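Local atomic coordinates of dehalogenase (PDB entry 6A41), a protein that probably removes halogen from organic substrates, perhaps as a halohydrin dehalogenase, on a Rossmann fold related to the short-chain dehydrogenases/reductases. Residues T11-F16 with H46-Q51; N82-P87 with V110-L115; A137-G142 with A152-N157. All coordinates share one frame; numbering follows the deposited sequence.

Contact 1: T11-F16 with H46-Q51; sequences TNVEKF and HKYESQ
Val13 packs against Tyr48 where the loop after the first strand of a Rossmann fold meets helix 42-51. The loop, between strand 7-10 and helix 18-27, holds the place of the dinucleotide-binding turn of related reductases. Here it forms a type I beta turn from Asn12 to Lys15, closed by Lys15 N to Asn12 O at 2.8 Å.

The tight side is apolar. Val13 CG1 sits over one face of the Tyr48 ring, 4.2 Å from its centroid and 26° off the ring normal, a CH-pi contact. Its nearest ring atom is Tyr48 CE1, 3.7 Å from Val13 CG1. The other methyl, CG2, lies anti to the backbone N and reaches along the ring toward the phenol end. Val13 CG2 stands 3.7 Å from Tyr48 OH. That hydroxyl is hydrogen-bonded to Thr22 OG1 of helix 18-27, and strand 31-34 lines this side through Ala34, which touches both Val13 and Tyr48.

The loose side is polar and partly exposed. Glu14 folds back at its second torsion (chi2 -61°), and this bend brings its carboxylate beside the ring. Glu14 OE2 is 3.9 Å from Tyr48 CD1, and the carboxylate and ring planes are almost perpendicular, 85° apart. The approach is oblique. His19 NE2 hydrogen-bonds to the same oxygen, so two partners grip OE2. The second is a water, which donates to Glu14 OE2 at 2.7 Å and to Gln51 OE1 at 3.2 Å.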
ATOM      1  N   THR A  11      -0.887  17.399 -22.018  1.00  8.98           N
ATOM      2  CA  THR A  11      -2.056  18.215 -21.862  1.00  9.91           C
ATOM      3  C   THR A  11      -1.855  19.337 -20.845  1.00  9.92           C
ATOM      4  O   THR A  11      -0.969  19.335 -20.009  1.00  9.88           O
ATOM      5  CB  THR A  11      -3.287  17.398 -21.430  1.00 11.20           C
ATOM      6  OG1 THR A  11      -3.061  16.795 -20.140  1.00 10.05           O
ATOM      7  CG2 THR A  11      -3.522  16.291 -22.419  1.00 12.37           C
ATOM      8  N   ASN A  12      -2.739  20.316 -20.920  1.00 10.50           N
ATOM      9  CA  ASN A  12      -2.772  21.462 -20.000  1.00 10.57           C
ATOM     10  C   ASN A  12      -1.388  21.960 -19.672  1.00 10.79           C
ATOM     11  O   ASN A  12      -1.015  22.187 -18.484  1.00 11.10           O
ATOM     12  CB  ASN A  12      -3.590  21.064 -18.791  1.00 11.54           C
ATOM     13  CG  ASN A  12      -4.973  20.542 -19.120  1.00 12.25           C
ATOM     14  OD1 ASN A  12      -5.810  21.270 -19.688  1.00 12.78           O
ATOM     15  ND2 ASN A  12      -5.211  19.289 -18.868  1.00 12.71           N
ATOM     16  N   VAL A  13      -0.592  22.189 -20.713  1.00 10.56           N
ATOM     17  CA  VAL A  13       0.832  22.360 -20.520  1.00 10.88           C
ATOM     18  C   VAL A  13       1.251  23.594 -19.725  1.00 12.02           C
ATOM     19  O   VAL A  13       2.385  23.636 -19.165  1.00 12.19           O
ATOM     20  CB  VAL A  13       1.589  22.357 -21.865  1.00 11.05           C
ATOM     21  CG1 VAL A  13       1.535  23.685 -22.578  1.00 11.16           C
ATOM     22  CG2 VAL A  13       3.009  21.889 -21.725  1.00 11.21           C
ATOM     23  N   GLU A  14       0.367  24.570 -19.643  1.00 12.72           N
ATOM     24  CA  GLU A  14       0.591  25.704 -18.811  1.00 14.71           C
ATOM     25  C   GLU A  14       0.362  25.457 -17.368  1.00 15.25           C
ATOM     26  O   GLU A  14       0.717  26.306 -16.599  1.00 15.29           O
ATOM     27  CB  GLU A  14      -0.223  26.984 -19.287  1.00 16.12           C
ATOM     28  CG  GLU A  14       0.197  27.464 -20.633  1.00 16.66           C
ATOM     29  CD  GLU A  14       1.652  27.869 -20.646  1.00 20.86           C
ATOM     30  OE1 GLU A  14       2.074  28.743 -19.840  1.00 20.94           O
ATOM     31  OE2 GLU A  14       2.422  27.340 -21.476  1.00 23.42           O
ATOM     32  N   LYS A  15      -0.150  24.317 -16.959  1.00 14.33           N
ATOM     33  CA  LYS A  15      -0.347  24.006 -15.544  1.00 15.49           C
ATOM     34  C   LYS A  15       0.654  22.972 -15.095  1.00 13.53           C
ATOM     35  O   LYS A  15       1.228  22.238 -15.909  1.00 12.11           O
ATOM     36  CB  LYS A  15      -1.713  23.357 -15.348  1.00 18.16           C
ATOM     37  CG  LYS A  15      -2.824  24.383 -15.500  1.00 22.65           C
ATOM     38  CD  LYS A  15      -4.149  23.692 -15.522  1.00 25.93           C
ATOM     39  CE  LYS A  15      -4.876  23.727 -14.220  1.00 30.99           C
ATOM     40  NZ  LYS A  15      -5.167  25.065 -13.658  1.00 34.41           N
ATOM     41  N   PHE A  16       0.764  22.896 -13.793  1.00 13.27           N
ATOM     42  CA  PHE A  16       1.335  21.732 -13.049  1.00 11.52           C
ATOM     43  C   PHE A  16       2.674  21.261 -13.664  1.00 11.25           C
ATOM     44  O   PHE A  16       3.632  22.028 -13.633  1.00 10.85           O
ATOM     45  CB  PHE A  16       0.241  20.603 -13.063  1.00 11.90           C
ATOM     46  CG  PHE A  16       0.405  19.504 -12.003  1.00 11.67           C
ATOM     47  CD1 PHE A  16       1.279  19.636 -10.893  1.00 12.29           C
ATOM     48  CD2 PHE A  16      -0.374  18.394 -12.086  1.00 12.22           C
ATOM     49  CE1 PHE A  16       1.407  18.636  -9.964  1.00 12.14           C
ATOM     50  CE2 PHE A  16      -0.316  17.420 -11.126  1.00 12.13           C
ATOM     51  CZ  PHE A  16       0.539  17.532 -10.068  1.00 12.50           C
ATOM     52  N   HIS A  46       2.640  31.057 -29.545  1.00 16.97           N
ATOM     53  CA  HIS A  46       3.933  31.650 -29.856  1.00 18.64           C
ATOM     54  C   HIS A  46       4.854  31.764 -28.637  1.00 18.34           C
ATOM     55  O   HIS A  46       6.019  31.495 -28.724  1.00 17.59           O
ATOM     56  CB  HIS A  46       3.814  33.017 -30.551  1.00 22.80           C
ATOM     57  CG  HIS A  46       3.060  32.949 -31.882  1.00 30.06           C
ATOM     58  ND1 HIS A  46       2.446  34.065 -32.485  1.00 37.43           N
ATOM     59  CD2 HIS A  46       2.745  31.877 -32.678  1.00 33.93           C
ATOM     60  CE1 HIS A  46       1.839  33.679 -33.601  1.00 36.45           C
ATOM     61  NE2 HIS A  46       1.964  32.360 -33.715  1.00 35.83           N
ATOM     62  N   LYS A  47       4.339  32.179 -27.542  1.00 17.75           N
ATOM     63  CA  LYS A  47       5.074  32.248 -26.280  1.00 19.40           C
ATOM     64  C   LYS A  47       5.558  30.841 -25.824  1.00 16.99           C
ATOM     65  O   LYS A  47       6.752  30.650 -25.436  1.00 15.12           O
ATOM     66  CB  LYS A  47       4.112  32.839 -25.278  1.00 22.42           C
ATOM     67  CG  LYS A  47       4.574  33.097 -23.896  1.00 28.33           C
ATOM     68  CD  LYS A  47       3.404  33.749 -23.120  1.00 33.88           C
ATOM     69  CE  LYS A  47       3.928  34.904 -22.281  1.00 39.83           C
ATOM     70  NZ  LYS A  47       5.033  34.306 -21.480  1.00 44.29           N
ATOM     71  N   TYR A  48       4.687  29.825 -25.924  1.00 15.65           N
ATOM     72  CA  TYR A  48       5.150  28.441 -25.530  1.00 14.10           C
ATOM     73  C   TYR A  48       6.307  27.964 -26.452  1.00 14.10           C
ATOM     74  O   TYR A  48       7.324  27.431 -26.066  1.00 12.84           O
ATOM     75  CB  TYR A  48       3.971  27.481 -25.563  1.00 13.33           C
ATOM     76  CG  TYR A  48       4.323  26.028 -25.325  1.00 12.08           C
ATOM     77  CD1 TYR A  48       4.684  25.573 -24.055  1.00 11.67           C
ATOM     78  CD2 TYR A  48       4.315  25.152 -26.364  1.00 11.62           C
ATOM     79  CE1 TYR A  48       5.025  24.256 -23.824  1.00 10.89           C
ATOM     80  CE2 TYR A  48       4.647  23.853 -26.144  1.00 11.62           C
ATOM     81  CZ  TYR A  48       5.054  23.399 -24.859  1.00 10.74           C
ATOM     82  OH  TYR A  48       5.273  21.969 -24.713  1.00  9.78           O
ATOM     83  N   GLU A  49       6.095  28.107 -27.743  1.00 15.12           N
ATOM     84  CA  GLU A  49       6.992  27.654 -28.736  1.00 15.39           C
ATOM     85  C   GLU A  49       8.323  28.452 -28.688  1.00 16.22           C
ATOM     86  O   GLU A  49       9.396  27.862 -28.923  1.00 16.78           O
ATOM     87  CB  GLU A  49       6.387  27.654 -30.129  1.00 15.99           C
ATOM     88  CG  GLU A  49       5.242  26.631 -30.276  1.00 16.81           C
ATOM     89  CD  GLU A  49       4.686  26.480 -31.684  1.00 18.18           C
ATOM     90  OE1 GLU A  49       5.102  27.304 -32.559  1.00 20.18           O
ATOM     91  OE2 GLU A  49       3.873  25.571 -31.952  1.00 15.81           O
ATOM     92  N   SER A  50       8.286  29.706 -28.331  1.00 16.96           N
ATOM     93  CA  SER A  50       9.518  30.439 -28.249  1.00 19.00           C
ATOM     94  C   SER A  50      10.301  30.057 -26.968  1.00 18.15           C
ATOM     95  O   SER A  50      11.530  30.042 -26.942  1.00 17.46           O
ATOM     96  CB  SER A  50       9.228  31.918 -28.414  1.00 21.88           C
ATOM     97  OG  SER A  50       8.949  32.413 -27.158  1.00 25.79           O
ATOM     98  N   GLN A  51       9.602  29.736 -25.884  1.00 17.46           N
ATOM     99  CA  GLN A  51      10.230  29.240 -24.646  1.00 18.96           C
ATOM    100  C   GLN A  51      10.778  27.817 -24.794  1.00 16.70           C
ATOM    101  O   GLN A  51      11.847  27.529 -24.229  1.00 14.82           O
ATOM    102  CB  GLN A  51       9.188  29.296 -23.558  1.00 22.14           C
ATOM    103  CG  GLN A  51       9.532  29.065 -22.137  1.00 26.42           C
ATOM    104  CD  GLN A  51       8.263  29.428 -21.271  1.00 32.52           C
ATOM    105  OE1 GLN A  51       7.084  29.875 -21.765  1.00 36.96           O
ATOM    106  NE2 GLN A  51       8.483  29.288 -20.012  1.00 35.56           N
TER
HETATM  107  O   HOH W   1       4.019  29.268 -22.463  1.00 20.64           O

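Contact 2: N82-P87 with V110-L115; sequences NNDAYP and VAPFRL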
ATOM      1  N   ASN A  82      -1.124  12.897 -19.193  1.00  9.21           N
ATOM      2  CA  ASN A  82      -2.366  13.529 -18.771  1.00  9.86           C
ATOM      3  C   ASN A  82      -1.980  14.410 -17.550  1.00  9.79           C
ATOM      4  O   ASN A  82      -1.885  13.901 -16.474  1.00  9.17           O
ATOM      5  CB  ASN A  82      -3.377  12.521 -18.336  1.00 10.42           C
ATOM      6  CG  ASN A  82      -4.200  11.891 -19.467  1.00 12.28           C
ATOM      7  OD1 ASN A  82      -4.369  10.672 -19.480  1.00 15.88           O
ATOM      8  ND2 ASN A  82      -4.836  12.682 -20.215  1.00 11.63           N
ATOM      9  N   ASN A  83      -1.756  15.692 -17.772  1.00 10.11           N
ATOM     10  CA  ASN A  83      -1.316  16.671 -16.830  1.00 10.77           C
ATOM     11  C   ASN A  83      -2.546  17.484 -16.386  1.00 12.57           C
ATOM     12  O   ASN A  83      -2.999  18.367 -17.040  1.00 12.75           O
ATOM     13  CB  ASN A  83      -0.235  17.497 -17.482  1.00 10.63           C
ATOM     14  CG  ASN A  83       0.214  18.653 -16.633  1.00 10.38           C
ATOM     15  OD1 ASN A  83       0.698  18.467 -15.490  1.00 10.02           O
ATOM     16  ND2 ASN A  83       0.105  19.841 -17.162  1.00  9.93           N
ATOM     17  N   ASP A  84      -3.152  17.034 -15.300  1.00 13.64           N
ATOM     18  CA  ASP A  84      -4.453  17.484 -14.839  1.00 15.29           C
ATOM     19  C   ASP A  84      -4.308  18.106 -13.449  1.00 14.18           C
ATOM     20  O   ASP A  84      -3.622  17.554 -12.577  1.00 13.34           O
ATOM     21  CB  ASP A  84      -5.449  16.293 -14.829  1.00 17.41           C
ATOM     22  CG  ASP A  84      -5.422  15.559 -16.161  1.00 19.96           C
ATOM     23  OD1 ASP A  84      -5.868  16.144 -17.153  1.00 22.75           O
ATOM     24  OD2 ASP A  84      -4.860  14.432 -16.202  1.00 21.65           O
ATOM     25  N   ALA A  85      -4.927  19.282 -13.285  1.00 13.64           N
ATOM     26  CA  ALA A  85      -4.850  20.045 -12.053  1.00 13.50           C
ATOM     27  C   ALA A  85      -6.053  20.951 -11.842  1.00 14.19           C
ATOM     28  O   ALA A  85      -6.362  21.706 -12.714  1.00 14.56           O
ATOM     29  CB  ALA A  85      -3.618  20.852 -11.983  1.00 13.18           C
ATOM     30  N   TYR A  86      -6.728  20.727 -10.711  1.00 13.78           N
ATOM     31  CA  TYR A  86      -7.805  21.555 -10.167  1.00 14.38           C
ATOM     32  C   TYR A  86      -7.340  22.073  -8.779  1.00 13.35           C
ATOM     33  O   TYR A  86      -6.559  21.358  -8.113  1.00 13.81           O
ATOM     34  CB  TYR A  86      -9.109  20.694 -10.032  1.00 15.39           C
ATOM     35  CG  TYR A  86     -10.338  21.431  -9.549  1.00 15.34           C
ATOM     36  CD1 TYR A  86     -11.145  22.179 -10.404  1.00 17.61           C
ATOM     37  CD2 TYR A  86     -10.636  21.473  -8.190  1.00 17.38           C
ATOM     38  CE1 TYR A  86     -12.253  22.926  -9.935  1.00 17.96           C
ATOM     39  CE2 TYR A  86     -11.751  22.169  -7.692  1.00 17.09           C
ATOM     40  CZ  TYR A  86     -12.556  22.865  -8.573  1.00 18.17           C
ATOM     41  OH  TYR A  86     -13.597  23.539  -8.020  1.00 18.37           O
ATOM     42  N   PRO A  87      -7.757  23.279  -8.359  1.00 13.91           N
ATOM     43  CA  PRO A  87      -7.231  23.809  -7.092  1.00 14.24           C
ATOM     44  C   PRO A  87      -7.546  22.917  -5.895  1.00 14.23           C
ATOM     45  O   PRO A  87      -8.601  22.267  -5.886  1.00 14.09           O
ATOM     46  CB  PRO A  87      -7.897  25.167  -6.927  1.00 14.88           C
ATOM     47  CG  PRO A  87      -8.326  25.541  -8.300  1.00 15.78           C
ATOM     48  CD  PRO A  87      -8.574  24.283  -9.081  1.00 15.18           C
ATOM     49  N   VAL A 110     -12.528  12.446 -14.596  1.00 12.33           N
ATOM     50  CA  VAL A 110     -13.359  12.211 -15.813  1.00 12.45           C
ATOM     51  C   VAL A 110     -12.630  12.721 -17.063  1.00 13.48           C
ATOM     52  O   VAL A 110     -12.552  11.955 -18.044  1.00 13.38           O
ATOM     53  CB  VAL A 110     -14.739  12.869 -15.704  1.00 13.66           C
ATOM     54  CG1 VAL A 110     -15.529  12.735 -17.022  1.00 14.86           C
ATOM     55  CG2 VAL A 110     -15.462  12.322 -14.541  1.00 13.11           C
ATOM     56  N   ALA A 111     -12.063  13.943 -17.024  1.00 13.61           N
ATOM     57  CA  ALA A 111     -11.353  14.495 -18.180  1.00 14.15           C
ATOM     58  C   ALA A 111     -10.142  13.653 -18.703  1.00 13.75           C
ATOM     59  O   ALA A 111     -10.126  13.338 -19.911  1.00 13.82           O
ATOM     60  CB  ALA A 111     -10.976  16.010 -17.992  1.00 15.03           C
ATOM     61  N   PRO A 112      -9.259  13.163 -17.798  1.00 12.51           N
ATOM     62  CA  PRO A 112      -8.160  12.325 -18.240  1.00 12.40           C
ATOM     63  C   PRO A 112      -8.663  10.972 -18.710  1.00 12.10           C
ATOM     64  O   PRO A 112      -8.046  10.423 -19.641  1.00 10.92           O
ATOM     65  CB  PRO A 112      -7.180  12.289 -17.072  1.00 12.42           C
ATOM     66  CG  PRO A 112      -8.023  12.726 -15.940  1.00 13.45           C
ATOM     67  CD  PRO A 112      -9.060  13.620 -16.424  1.00 12.88           C
ATOM     68  N   PHE A 113      -9.781  10.498 -18.153  1.00 10.68           N
ATOM     69  CA  PHE A 113     -10.335   9.245 -18.674  1.00 11.32           C
ATOM     70  C   PHE A 113     -10.803   9.460 -20.130  1.00 11.02           C
ATOM     71  O   PHE A 113     -10.526   8.645 -20.996  1.00 10.77           O
ATOM     72  CB  PHE A 113     -11.520   8.770 -17.835  1.00 11.46           C
ATOM     73  CG  PHE A 113     -12.116   7.489 -18.296  1.00 12.09           C
ATOM     74  CD1 PHE A 113     -11.452   6.328 -18.157  1.00 12.67           C
ATOM     75  CD2 PHE A 113     -13.324   7.472 -18.930  1.00 13.30           C
ATOM     76  CE1 PHE A 113     -11.993   5.112 -18.607  1.00 13.48           C
ATOM     77  CE2 PHE A 113     -13.866   6.291 -19.434  1.00 13.63           C
ATOM     78  CZ  PHE A 113     -13.251   5.101 -19.166  1.00 13.89           C
ATOM     79  N   ARG A 114     -11.483  10.558 -20.356  1.00 11.18           N
ATOM     80  CA  ARG A 114     -11.907  10.904 -21.703  1.00 13.45           C
ATOM     81  C   ARG A 114     -10.765  10.991 -22.698  1.00 13.11           C
ATOM     82  O   ARG A 114     -10.872  10.438 -23.819  1.00 11.93           O
ATOM     83  CB  ARG A 114     -12.769  12.196 -21.656  1.00 14.61           C
ATOM     84  CG  ARG A 114     -13.231  12.820 -22.988  1.00 18.44           C
ATOM     85  CD  ARG A 114     -14.078  11.891 -23.795  1.00 22.93           C
ATOM     86  NE  ARG A 114     -14.601  12.570 -25.023  1.00 28.41           N
ATOM     87  CZ  ARG A 114     -14.980  11.948 -26.148  1.00 29.60           C
ATOM     88  NH1 ARG A 114     -14.921  10.640 -26.214  1.00 30.92           N
ATOM     89  NH2 ARG A 114     -15.333  12.638 -27.229  1.00 31.04           N
ATOM     90  N   LEU A 115      -9.690  11.688 -22.312  1.00 14.07           N
ATOM     91  CA  LEU A 115      -8.547  11.808 -23.160  1.00 15.90           C
ATOM     92  C   LEU A 115      -7.932  10.451 -23.442  1.00 15.81           C
ATOM     93  O   LEU A 115      -7.526  10.206 -24.593  1.00 15.08           O
ATOM     94  CB  LEU A 115      -7.455  12.675 -22.628  1.00 19.05           C
ATOM     95  CG  LEU A 115      -7.700  14.148 -22.874  1.00 23.30           C
ATOM     96  CD1 LEU A 115      -6.592  14.903 -22.182  1.00 26.53           C
ATOM     97  CD2 LEU A 115      -7.757  14.618 -24.318  1.00 24.57           C
TER
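Asn82 and Asp84 meet Pro112 at the C-terminal end of strand 79-83, a central strand of the parallel Rossmann sheet. Helix 98-126 packs across this end and is kinked at Pro112, whose N has no bond to the turn before. On another side of the helix, Phe113 makes an edge-to-face contact with Phe101 of the second subunit.

Asn82 comes first. Its side chain crosses the proline ring obliquely, with Asn82 CG 3.8 Å from Pro112 CB. The amide then runs past Leu115 in the opposite sense. Asn82 ND2 lies 3.4 Å from Leu115 CD1 and 3.6 Å from Leu115 CB. CG stands anti to the carbonyl carbon (chi1 -84°), which lays the amide along the helix surface. Were this asparagine an alanine, Pro112 CB and Leu115 CD1 would probably be left facing a gap where the amide had lain.

Asn83 turns the other way. Its side chain serves the loop of the first contact, taking Ala17 N on OD1 and giving ND2 to Lys15 O.

Asp84 turns back to the helix. Its carboxylate comes obliquely against the proline ring, with Asp84 OD2 3.3 Å from Pro112 CB and 3.6 Å from Pro112 CG. The same Asp84 OD2 lies 3.0 Å from Asn82 O without a hydrogen bond.

Beyond Asp84 the chain leaves this segment of the helix. Tyr86 packs on Val107, earlier in the same helix, and Pro87 CD sits 3.4 Å above the Tyr86 ring plane, offset toward the rim.

Contact 3: A137-G142 with A152-N157; sequences AAPLRG and ARAAGN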
ATOM      1  N   ALA A 137       0.527  12.697  -4.656  1.00  9.26           N
ATOM      2  CA  ALA A 137       0.790  11.778  -3.552  1.00  9.88           C
ATOM      3  C   ALA A 137      -0.231  11.931  -2.370  1.00 10.05           C
ATOM      4  O   ALA A 137      -0.170  11.159  -1.414  1.00 10.35           O
ATOM      5  CB  ALA A 137       2.248  11.857  -2.999  1.00  9.96           C
ATOM      6  N   ALA A 138      -1.039  12.991  -2.390  1.00  9.51           N
ATOM      7  CA  ALA A 138      -1.817  13.271  -1.239  1.00 10.06           C
ATOM      8  C   ALA A 138      -2.689  12.079  -0.745  1.00  9.80           C
ATOM      9  O   ALA A 138      -2.701  11.837   0.456  1.00  9.15           O
ATOM     10  CB  ALA A 138      -2.726  14.430  -1.436  1.00  9.61           C
ATOM     11  N   PRO A 139      -3.330  11.315  -1.671  1.00  9.51           N
ATOM     12  CA  PRO A 139      -4.126  10.172  -1.197  1.00 10.35           C
ATOM     13  C   PRO A 139      -3.353   9.129  -0.448  1.00 10.30           C
ATOM     14  O   PRO A 139      -3.961   8.359   0.324  1.00  9.64           O
ATOM     15  CB  PRO A 139      -4.658   9.573  -2.495  1.00 10.33           C
ATOM     16  CG  PRO A 139      -4.643  10.685  -3.429  1.00 10.46           C
ATOM     17  CD  PRO A 139      -3.427  11.453  -3.098  1.00 10.10           C
ATOM     18  N   LEU A 140      -2.018   9.106  -0.620  1.00  9.90           N
ATOM     19  CA  LEU A 140      -1.200   8.091   0.089  1.00 10.82           C
ATOM     20  C   LEU A 140      -1.076   8.398   1.590  1.00 11.03           C
ATOM     21  O   LEU A 140      -0.597   7.541   2.355  1.00 10.48           O
ATOM     22  CB  LEU A 140       0.191   7.977  -0.554  1.00 11.76           C
ATOM     23  CG  LEU A 140       0.078   7.463  -2.007  1.00 14.92           C
ATOM     24  CD1 LEU A 140       1.482   7.613  -2.707  1.00 15.75           C
ATOM     25  CD2 LEU A 140      -0.592   6.119  -2.109  1.00 16.41           C
ATOM     26  N   ARG A 141      -1.340   9.601   1.991  1.00 10.16           N
ATOM     27  CA  ARG A 141      -1.308   9.995   3.403  1.00 10.81           C
ATOM     28  C   ARG A 141      -2.608  10.612   3.937  1.00 10.33           C
ATOM     29  O   ARG A 141      -2.875  10.532   5.170  1.00 10.21           O
ATOM     30  CB  ARG A 141      -0.176  11.007   3.607  1.00 12.50           C
ATOM     31  CG  ARG A 141       1.244  10.470   3.420  1.00 14.21           C
ATOM     32  CD  ARG A 141       1.587   9.458   4.513  1.00 16.10           C
ATOM     33  NE  ARG A 141       2.913   8.825   4.308  1.00 16.69           N
ATOM     34  CZ  ARG A 141       3.143   7.686   3.636  1.00 17.22           C
ATOM     35  NH1 ARG A 141       2.170   7.028   3.028  1.00 16.29           N
ATOM     36  NH2 ARG A 141       4.373   7.174   3.581  1.00 16.07           N
ATOM     37  N   GLY A 142      -3.364  11.330   3.092  1.00  9.62           N
ATOM     38  CA  GLY A 142      -4.522  12.039   3.534  1.00  9.81           C
ATOM     39  C   GLY A 142      -4.166  13.412   4.097  1.00 10.69           C
ATOM     40  O   GLY A 142      -3.040  13.682   4.630  1.00  9.78           O
ATOM     41  N   ALA A 152     -10.624  13.268  -5.143  1.00  8.36           N
ATOM     42  CA  ALA A 152     -10.600  13.342  -6.597  1.00  8.50           C
ATOM     43  C   ALA A 152      -9.252  12.885  -7.144  1.00  8.47           C
ATOM     44  O   ALA A 152      -9.220  12.253  -8.160  1.00  8.44           O
ATOM     45  CB  ALA A 152     -10.878  14.769  -7.049  1.00  8.72           C
ATOM     46  N   ARG A 153      -8.136  13.185  -6.473  1.00  8.25           N
ATOM     47  CA  ARG A 153      -6.809  12.643  -6.879  1.00  8.17           C
ATOM     48  C   ARG A 153      -6.815  11.139  -6.717  1.00  7.89           C
ATOM     49  O   ARG A 153      -6.242  10.430  -7.494  1.00  7.27           O
ATOM     50  CB  ARG A 153      -5.733  13.211  -5.994  1.00  8.33           C
ATOM     51  CG  ARG A 153      -5.401  14.639  -6.359  1.00  8.85           C
ATOM     52  CD  ARG A 153      -4.844  14.765  -7.751  1.00  9.29           C
ATOM     53  NE  ARG A 153      -4.265  16.045  -8.118  1.00  9.72           N
ATOM     54  CZ  ARG A 153      -3.916  16.345  -9.379  1.00 10.19           C
ATOM     55  NH1 ARG A 153      -4.168  15.534 -10.408  1.00  9.82           N
ATOM     56  NH2 ARG A 153      -3.389  17.496  -9.617  1.00 10.79           N
ATOM     57  N   ALA A 154      -7.424  10.659  -5.633  1.00  8.03           N
ATOM     58  CA  ALA A 154      -7.550   9.184  -5.481  1.00  8.41           C
ATOM     59  C   ALA A 154      -8.312   8.557  -6.682  1.00  8.15           C
ATOM     60  O   ALA A 154      -8.008   7.456  -7.042  1.00  7.96           O
ATOM     61  CB  ALA A 154      -8.273   8.824  -4.199  1.00  8.33           C
ATOM     62  N   ALA A 155      -9.360   9.233  -7.168  1.00  8.29           N
ATOM     63  CA  ALA A 155     -10.147   8.715  -8.319  1.00  9.17           C
ATOM     64  C   ALA A 155      -9.256   8.614  -9.528  1.00  9.05           C
ATOM     65  O   ALA A 155      -9.294   7.610 -10.247  1.00 11.09           O
ATOM     66  CB  ALA A 155     -11.351   9.597  -8.617  1.00  9.31           C
ATOM     67  N   GLY A 156      -8.424   9.612  -9.692  1.00  8.78           N
ATOM     68  CA  GLY A 156      -7.452   9.625 -10.785  1.00  8.81           C
ATOM     69  C   GLY A 156      -6.512   8.447 -10.673  1.00  8.66           C
ATOM     70  O   GLY A 156      -6.300   7.672 -11.654  1.00  8.62           O
ATOM     71  N   ASN A 157      -5.853   8.341  -9.515  1.00  8.40           N
ATOM     72  CA  ASN A 157      -4.935   7.258  -9.280  1.00  8.63           C
ATOM     73  C   ASN A 157      -5.633   5.898  -9.474  1.00  8.80           C
ATOM     74  O   ASN A 157      -5.021   4.927  -9.852  1.00  9.04           O
ATOM     75  CB  ASN A 157      -4.319   7.312  -7.856  1.00  8.65           C
ATOM     76  CG  ASN A 157      -3.351   8.468  -7.690  1.00  9.43           C
ATOM     77  OD1 ASN A 157      -2.953   9.117  -8.662  1.00 10.82           O
ATOM     78  ND2 ASN A 157      -3.003   8.777  -6.459  1.00 10.04           N
TER
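Residues 137-140 have helical backbone angles without a regular helix, and the chain comes closest to helix 147-158 where Pro139 CA lies 5.6 Å from Ala154 CA. Leu140 N bonds to Ala137 O, while Arg141 N and Gly142 N both bond to Ala138 O. These turns present Pro139 to the helix.

The proline ring carries the whole contact. Pro139 CG is its leading atom and points at the helix backbone, 3.5 Å from Ala154 N. The same CG is 3.8 Å from Arg153 CB and 3.9 Å from Asn157 ND2. Beside it, Pro139 CB meets Ala154 CB at 4.1 Å. The ring thus rests against Arg153, Ala154 and Asn157, one helix turn in length.

Only the base of Arg153 takes part. Its chain bends at the second torsion (chi2 -63°) and carries the guanidinium away from the proline. There NE is hydrogen-bonded to Tyr149 OH and NH2 to Asp84 O. The segments join the loop after strand 129-136 to the following helix of the Rossmann fold. Ser136, Tyr149 and Arg153 match in order and spacing the Ser-Tyr-Arg triad of halohydrin dehalogenases, so a similar role is likely.

Asn157 is tied to the strand end, with OD1 hydrogen-bonded to Ser135 OG. Farther along the loop, Arg141 curls back on its neighbour. Arg141 NH1 bonds to Leu140 O at 2.9 Å, with an angle of 152° at the hydrogen. The donor stands above the carbonyl plane, 51° out of it. Arg141 O and Gly142 O both accept a hydrogen bond from Lys165 NZ of the second subunit.

In the fold
Contacts 1 and 2 are buried. Contact 3 is only partly buried. All three lie at the C-terminal ends of parallel strands, where a loop or strand end meets a helix. None has a direct hydrogen bond between its segments. Contact 1 rests on a methyl over an aromatic face and has a water bridge on its polar side. Contacts 2 and 3 each turn on a proline: in contact 2 it belongs to the helix and meets polar groups, in contact 3 it belongs to the loop. Asn83 links contacts 1 and 2, and Arg153 reaches Asp84 O from contact 3. Contacts 2 and 3 also touch the second subunit.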